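PDB 5GZT: chitinase from Paenibacillus sp. FPU-7, which probably catalyses the random endo-hydrolysis of the beta-1,4 linkages between N-acetylglucosamine units in chitin and chitodextrins. Local coordinates for residues B[1114-1119]-B[1123-1128]; B[1050-1055]-B[1091-1096]. All blocks are in the same frame, centred on the assembly; numbering follows the deposited sequence.

Both interactions lie in the C-terminal family 18 glycoside hydrolase domain, and their centres are about 8 Å apart. Both are largely buried. K1123 is the exposed residue of interaction 1, and E1093 is the partly exposed one of interaction 2. Interaction 1 is local: it joins the loop after strand 1110-1114 to the start of helix 1123-1133 through a carboxylate, a water and one apolar touch. Interaction 2 brings together the starts of helices 1052-1058 and 1093-1106 by loose packing of one tyrosine, without a hydrogen bond between the two segments; capping bonds order each helix start. The two meet directly: N1053 N approaches Q1118 O at 3.1 Å, a probable hydrogen bond, and Y1052 packs on D1119.

Interaction 1: B[1114-1119]-B[1123-1128]; sequences WDYSQD and KLLGAI
The Y1116 ring meets L1125 obliquely near its hydroxyl end. L1125 CD2 lies 3.7 Å from Y1116 CE2 and 3.2 Å from Y1116 OH. The setting is the last beta-alpha unit of a TIM barrel: strand 1110-1114 runs through a loop into helix 1123-1133. Elsewhere around the Y1116 ring, Y781 meets it with planes about 25° apart, and D784 N is hydrogen-bonded to the hydroxyl. The W1114 ring carries D1115 CB on one face, toward the rim. The peptide between W1114 and D1115 is cis. Just beyond it, D1115 OD1 accepts from S1117 N in an Asx turn and also from S1117 OG, which holds the turn at two points.

D1119 reaches the helix start. Its CG is anti to the backbone N (chi1 171°), which carries the carboxylate to the first turn. OD1 is hydrogen-bonded to S1121 OG. OD2 takes the L1124 N-H nearly along its own C-O axis, with an N-H...O angle of 167°. The L1124 side chain packs beside the same carboxylate, with L1124 CG 3.5 Å from D1119 OD2. One water extends the grip: it donates to D1119 OD2 at 2.6 Å and accepts from L1125 N at 2.9 Å.

Interaction 2: B[1050-1055]-B[1091-1096]; sequences PTYNDL and DDEESL
Y1052 and E1093 meet loosely at their polar ends. Y1052 OH is 4.1 Å from E1093 OE1, too far for a hydrogen bond. The side chains cross at about a right angle, and the ring and carboxylate planes are 70° apart. Lower on the ring, Y1052 CD1 lies 4.4 Å from the backbone oxygen D1091 O, which approaches obliquely. With CG anti to the backbone N (chi1 -171°), the Y1052 ring is directed to the start of helix 1093-1106. It also packs on L1124 and D1119, so the ring lies among helix 1093-1106, helix 1123-1133 and the loop before the latter. E1093 in turn touches K1123 and A1127 of helix 1123-1133.

The next shell fixes the two helix starts. D1054 N donates to T1051 OG1 at 3.1 Å, and T1051 N donates back to D1054 OD2 from above the carboxylate plane. At the start of helix 1093-1106, S1095 N donates to D1092 OD1 at 2.9 Å, and D1092 N donates to S1095 OG. E1094 N adds a weak bond to D1092 OD1. S1095 OG also donates to D1091 OD1 at 2.7 Å, tying the residue before the cap to the first turn. Farther out, D1091 OD2 forms a salt bridge with K1099, while D1092 and E1094 share R1066.

Both helices that meet here begin with a capping box: T1051 with D1054, and D1092 with S1095.

Interaction 1: B[1114-1119]-B[1123-1128]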
loop_
_atom_site.group_PDB
_atom_site.type_symbol
_atom_site.label_atom_id
_atom_site.label_comp_id
_atom_site.label_asym_id
_atom_site.label_seq_id
_atom_site.Cartn_x
_atom_site.Cartn_y
_atom_site.Cartn_z
ATOM N N TRP B 1114 -17.138 -34.031 23.025
ATOM C CA TRP B 1114 -18.483 -34.484 22.765
ATOM C C TRP B 1114 -18.435 -35.526 21.627
ATOM O O TRP B 1114 -18.006 -35.142 20.527
ATOM C CB TRP B 1114 -19.343 -33.308 22.348
ATOM C CG TRP B 1114 -20.749 -33.688 22.026
ATOM C CD1 TRP B 1114 -21.181 -34.374 20.886
ATOM C CD2 TRP B 1114 -21.924 -33.525 22.850
ATOM N NE1 TRP B 1114 -22.531 -34.644 20.979
ATOM C CE2 TRP B 1114 -23.020 -34.100 22.139
ATOM C CE3 TRP B 1114 -22.170 -32.895 24.081
ATOM C CZ2 TRP B 1114 -24.290 -34.080 22.614
ATOM C CZ3 TRP B 1114 -23.469 -32.913 24.601
ATOM C CH2 TRP B 1114 -24.506 -33.473 23.861
ATOM N N ASP B 1115 -18.877 -36.772 21.810
ATOM C CA ASP B 1115 -19.267 -37.389 23.058
ATOM C C ASP B 1115 -18.759 -38.794 23.070
ATOM O O ASP B 1115 -18.231 -39.288 22.035
ATOM C CB ASP B 1115 -20.747 -37.256 23.433
ATOM C CG ASP B 1115 -21.692 -38.295 22.767
ATOM O OD1 ASP B 1115 -21.279 -39.435 22.404
ATOM O OD2 ASP B 1115 -22.890 -37.904 22.671
ATOM N N TYR B 1116 -18.827 -39.396 24.244
ATOM C CA TYR B 1116 -18.190 -40.677 24.492
ATOM C C TYR B 1116 -18.707 -41.788 23.525
ATOM O O TYR B 1116 -17.954 -42.680 23.189
ATOM C CB TYR B 1116 -18.412 -41.145 25.911
ATOM C CG TYR B 1116 -17.277 -42.019 26.396
ATOM C CD1 TYR B 1116 -17.201 -43.399 26.081
ATOM C CD2 TYR B 1116 -16.244 -41.469 27.098
ATOM C CE1 TYR B 1116 -16.110 -44.190 26.519
ATOM C CE2 TYR B 1116 -15.185 -42.221 27.509
ATOM C CZ TYR B 1116 -15.090 -43.577 27.197
ATOM O OH TYR B 1116 -13.995 -44.235 27.693
ATOM N N SER B 1117 -19.983 -41.718 23.112
ATOM C CA SER B 1117 -20.610 -42.796 22.335
ATOM C C SER B 1117 -20.123 -42.808 20.877
ATOM O O SER B 1117 -20.361 -43.801 20.166
ATOM C CB SER B 1117 -22.117 -42.638 22.362
ATOM O OG SER B 1117 -22.506 -41.481 21.600
ATOM N N GLN B 1118 -19.451 -41.718 20.422
ATOM C CA GLN B 1118 -19.291 -41.499 18.989
ATOM C C GLN B 1118 -18.044 -42.152 18.406
ATOM O O GLN B 1118 -17.853 -42.022 17.200
ATOM C CB GLN B 1118 -19.391 -40.012 18.629
ATOM C CG GLN B 1118 -20.730 -39.422 18.998
ATOM C CD GLN B 1118 -20.792 -37.937 18.731
ATOM O OE1 GLN B 1118 -19.811 -37.188 18.963
ATOM N NE2 GLN B 1118 -21.908 -37.498 18.178
ATOM N N ASP B 1119 -17.262 -42.878 19.232
ATOM C CA ASP B 1119 -16.024 -43.543 18.847
ATOM C C ASP B 1119 -15.832 -44.750 19.736
ATOM O O ASP B 1119 -15.093 -44.704 20.762
ATOM C CB ASP B 1119 -14.749 -42.670 18.886
ATOM C CG ASP B 1119 -13.474 -43.525 18.678
ATOM O OD1 ASP B 1119 -13.610 -44.545 17.924
ATOM O OD2 ASP B 1119 -12.375 -43.259 19.284
ATOM N N LYS B 1123 -9.934 -44.785 20.389
ATOM C CA LYS B 1123 -8.751 -44.151 19.850
ATOM C C LYS B 1123 -8.757 -42.621 19.979
ATOM O O LYS B 1123 -7.694 -42.072 20.204
ATOM C CB LYS B 1123 -8.546 -44.494 18.367
ATOM C CG LYS B 1123 -8.215 -45.975 18.115
ATOM C CD LYS B 1123 -7.933 -46.248 16.633
ATOM C CE LYS B 1123 -7.536 -47.711 16.451
ATOM N NZ LYS B 1123 -6.681 -47.839 15.240
ATOM N N LEU B 1124 -9.904 -41.976 19.755
ATOM C CA LEU B 1124 -10.003 -40.503 19.918
ATOM C C LEU B 1124 -9.625 -40.106 21.351
ATOM O O LEU B 1124 -8.687 -39.260 21.590
ATOM C CB LEU B 1124 -11.348 -39.962 19.412
ATOM C CG LEU B 1124 -11.581 -40.163 17.905
ATOM C CD1 LEU B 1124 -12.753 -39.345 17.360
ATOM C CD2 LEU B 1124 -10.349 -39.832 17.038
ATOM N N LEU B 1125 -10.194 -40.812 22.309
ATOM C CA LEU B 1125 -9.908 -40.572 23.734
ATOM C C LEU B 1125 -8.470 -40.912 24.030
ATOM O O LEU B 1125 -7.773 -40.135 24.706
ATOM C CB LEU B 1125 -10.851 -41.352 24.621
ATOM C CG LEU B 1125 -10.537 -41.451 26.091
ATOM C CD1 LEU B 1125 -10.498 -40.085 26.738
ATOM C CD2 LEU B 1125 -11.562 -42.321 26.784
ATOM N N GLY B 1126 -7.977 -42.011 23.468
ATOM C CA GLY B 1126 -6.596 -42.424 23.745
ATOM C C GLY B 1126 -5.584 -41.377 23.247
ATOM O O GLY B 1126 -4.596 -41.143 23.867
ATOM N N ALA B 1127 -5.893 -40.710 22.160
ATOM C CA ALA B 1127 -5.067 -39.669 21.632
ATOM C C ALA B 1127 -4.953 -38.453 22.579
ATOM O O ALA B 1127 -3.861 -37.916 22.814
ATOM C CB ALA B 1127 -5.583 -39.228 20.276
ATOM N N ILE B 1128 -6.078 -38.079 23.161
ATOM C CA ILE B 1128 -6.104 -36.989 24.126
ATOM C C ILE B 1128 -5.311 -37.393 25.318
ATOM O O ILE B 1128 -4.412 -36.692 25.753
ATOM C CB ILE B 1128 -7.556 -36.612 24.523
ATOM C CG1 ILE B 1128 -8.312 -36.113 23.273
ATOM C CG2 ILE B 1128 -7.514 -35.476 25.590
ATOM C CD1 ILE B 1128 -9.797 -36.020 23.489
HETATM O O HOH W 1 -12.406 -42.616 21.820
#

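Interaction 2: B[1050-1055]-B[1091-1096]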
loop_
_atom_site.group_PDB
_atom_site.type_symbol
_atom_site.label_atom_id
_atom_site.label_comp_id
_atom_site.label_asym_id
_atom_site.label_seq_id
_atom_site.Cartn_x
_atom_site.Cartn_y
_atom_site.Cartn_z
ATOM N N PRO B 1050 -22.323 -37.259 10.553
ATOM C CA PRO B 1050 -21.724 -38.555 10.903
ATOM C C PRO B 1050 -20.734 -38.561 12.073
ATOM O O PRO B 1050 -19.862 -37.708 12.221
ATOM C CB PRO B 1050 -20.948 -38.961 9.641
ATOM C CG PRO B 1050 -20.750 -37.714 8.891
ATOM C CD PRO B 1050 -21.857 -36.773 9.257
ATOM N N THR B 1051 -20.814 -39.587 12.854
ATOM C CA THR B 1051 -19.943 -39.706 13.966
ATOM C C THR B 1051 -18.647 -40.305 13.493
ATOM O O THR B 1051 -18.573 -40.844 12.352
ATOM C CB THR B 1051 -20.542 -40.685 14.949
ATOM O OG1 THR B 1051 -20.730 -41.950 14.318
ATOM C CG2 THR B 1051 -21.899 -40.190 15.425
ATOM N N TYR B 1052 -17.619 -40.257 14.330
ATOM C CA TYR B 1052 -16.387 -40.938 13.981
ATOM C C TYR B 1052 -16.681 -42.428 13.627
ATOM O O TYR B 1052 -16.116 -42.963 12.656
ATOM C CB TYR B 1052 -15.341 -40.836 15.055
ATOM C CG TYR B 1052 -13.970 -41.357 14.642
ATOM C CD1 TYR B 1052 -13.137 -40.582 13.827
ATOM C CD2 TYR B 1052 -13.503 -42.616 15.096
ATOM C CE1 TYR B 1052 -11.868 -41.041 13.453
ATOM C CE2 TYR B 1052 -12.238 -43.077 14.738
ATOM C CZ TYR B 1052 -11.426 -42.282 13.917
ATOM O OH TYR B 1052 -10.169 -42.699 13.573
ATOM N N ASN B 1053 -17.579 -43.081 14.351
ATOM C CA ASN B 1053 -17.906 -44.470 14.000
ATOM C C ASN B 1053 -18.471 -44.584 12.552
ATOM O O ASN B 1053 -18.230 -45.546 11.853
ATOM C CB ASN B 1053 -19.033 -44.995 14.864
ATOM C CG ASN B 1053 -18.730 -45.005 16.317
ATOM O OD1 ASN B 1053 -17.685 -45.508 16.802
ATOM N ND2 ASN B 1053 -19.710 -44.528 17.067
ATOM N N ASP B 1054 -19.350 -43.659 12.164
ATOM C CA ASP B 1054 -19.799 -43.620 10.812
ATOM C C ASP B 1054 -18.593 -43.426 9.872
ATOM O O ASP B 1054 -18.522 -44.080 8.808
ATOM C CB ASP B 1054 -20.811 -42.514 10.571
ATOM C CG ASP B 1054 -22.099 -42.700 11.361
ATOM O OD1 ASP B 1054 -22.357 -43.836 11.734
ATOM O OD2 ASP B 1054 -22.821 -41.697 11.627
ATOM N N LEU B 1055 -17.649 -42.553 10.249
ATOM C CA LEU B 1055 -16.524 -42.292 9.398
ATOM C C LEU B 1055 -15.793 -43.584 9.187
ATOM O O LEU B 1055 -15.420 -43.906 8.027
ATOM C CB LEU B 1055 -15.572 -41.208 9.920
ATOM C CG LEU B 1055 -16.107 -39.794 10.052
ATOM C CD1 LEU B 1055 -14.941 -38.890 10.452
ATOM C CD2 LEU B 1055 -16.727 -39.342 8.737
ATOM N N ASP B 1091 -12.525 -33.965 13.678
ATOM C CA ASP B 1091 -11.325 -34.165 14.495
ATOM C C ASP B 1091 -10.899 -35.587 14.384
ATOM O O ASP B 1091 -11.743 -36.438 14.464
ATOM C CB ASP B 1091 -11.538 -33.905 16.042
ATOM C CG ASP B 1091 -11.290 -32.451 16.458
ATOM O OD1 ASP B 1091 -10.339 -31.834 15.902
ATOM O OD2 ASP B 1091 -12.145 -31.900 17.239
ATOM N N ASP B 1092 -9.586 -35.843 14.379
ATOM C CA ASP B 1092 -9.051 -37.225 14.456
ATOM C C ASP B 1092 -7.998 -37.361 15.499
ATOM O O ASP B 1092 -7.835 -36.433 16.331
ATOM C CB ASP B 1092 -8.568 -37.734 13.070
ATOM C CG ASP B 1092 -7.225 -37.121 12.621
ATOM O OD1 ASP B 1092 -6.680 -36.223 13.328
ATOM O OD2 ASP B 1092 -6.766 -37.535 11.520
ATOM N N GLU B 1093 -7.268 -38.477 15.509
ATOM C CA GLU B 1093 -6.276 -38.638 16.540
ATOM C C GLU B 1093 -5.173 -37.592 16.525
ATOM O O GLU B 1093 -4.639 -37.243 17.584
ATOM C CB GLU B 1093 -5.624 -40.016 16.532
ATOM C CG GLU B 1093 -6.540 -41.168 16.853
ATOM C CD GLU B 1093 -6.051 -42.416 16.134
ATOM O OE1 GLU B 1093 -6.330 -42.502 14.948
ATOM O OE2 GLU B 1093 -5.359 -43.234 16.727
ATOM N N GLU B 1094 -4.831 -37.092 15.354
ATOM C CA GLU B 1094 -3.765 -36.136 15.223
ATOM C C GLU B 1094 -4.262 -34.761 15.685
ATOM O O GLU B 1094 -3.565 -34.019 16.402
ATOM C CB GLU B 1094 -3.291 -36.026 13.733
ATOM C CG GLU B 1094 -1.781 -35.760 13.664
ATOM C CD GLU B 1094 -1.219 -35.412 12.287
ATOM O OE1 GLU B 1094 -1.902 -35.651 11.269
ATOM O OE2 GLU B 1094 -0.117 -34.796 12.242
ATOM N N SER B 1095 -5.415 -34.346 15.206
ATOM C CA SER B 1095 -5.900 -33.034 15.602
ATOM C C SER B 1095 -6.187 -32.983 17.117
ATOM O O SER B 1095 -5.933 -31.969 17.740
ATOM C CB SER B 1095 -7.083 -32.577 14.808
ATOM O OG SER B 1095 -8.229 -33.357 15.075
ATOM N N LEU B 1096 -6.605 -34.093 17.719
ATOM C CA LEU B 1096 -6.901 -34.074 19.152
ATOM C C LEU B 1096 -5.628 -34.033 19.957
ATOM O O LEU B 1096 -5.567 -33.384 21.002
ATOM C CB LEU B 1096 -7.768 -35.269 19.576
ATOM C CG LEU B 1096 -9.151 -35.156 18.984
ATOM C CD1 LEU B 1096 -9.896 -36.487 19.141
ATOM C CD2 LEU B 1096 -9.978 -34.088 19.644
#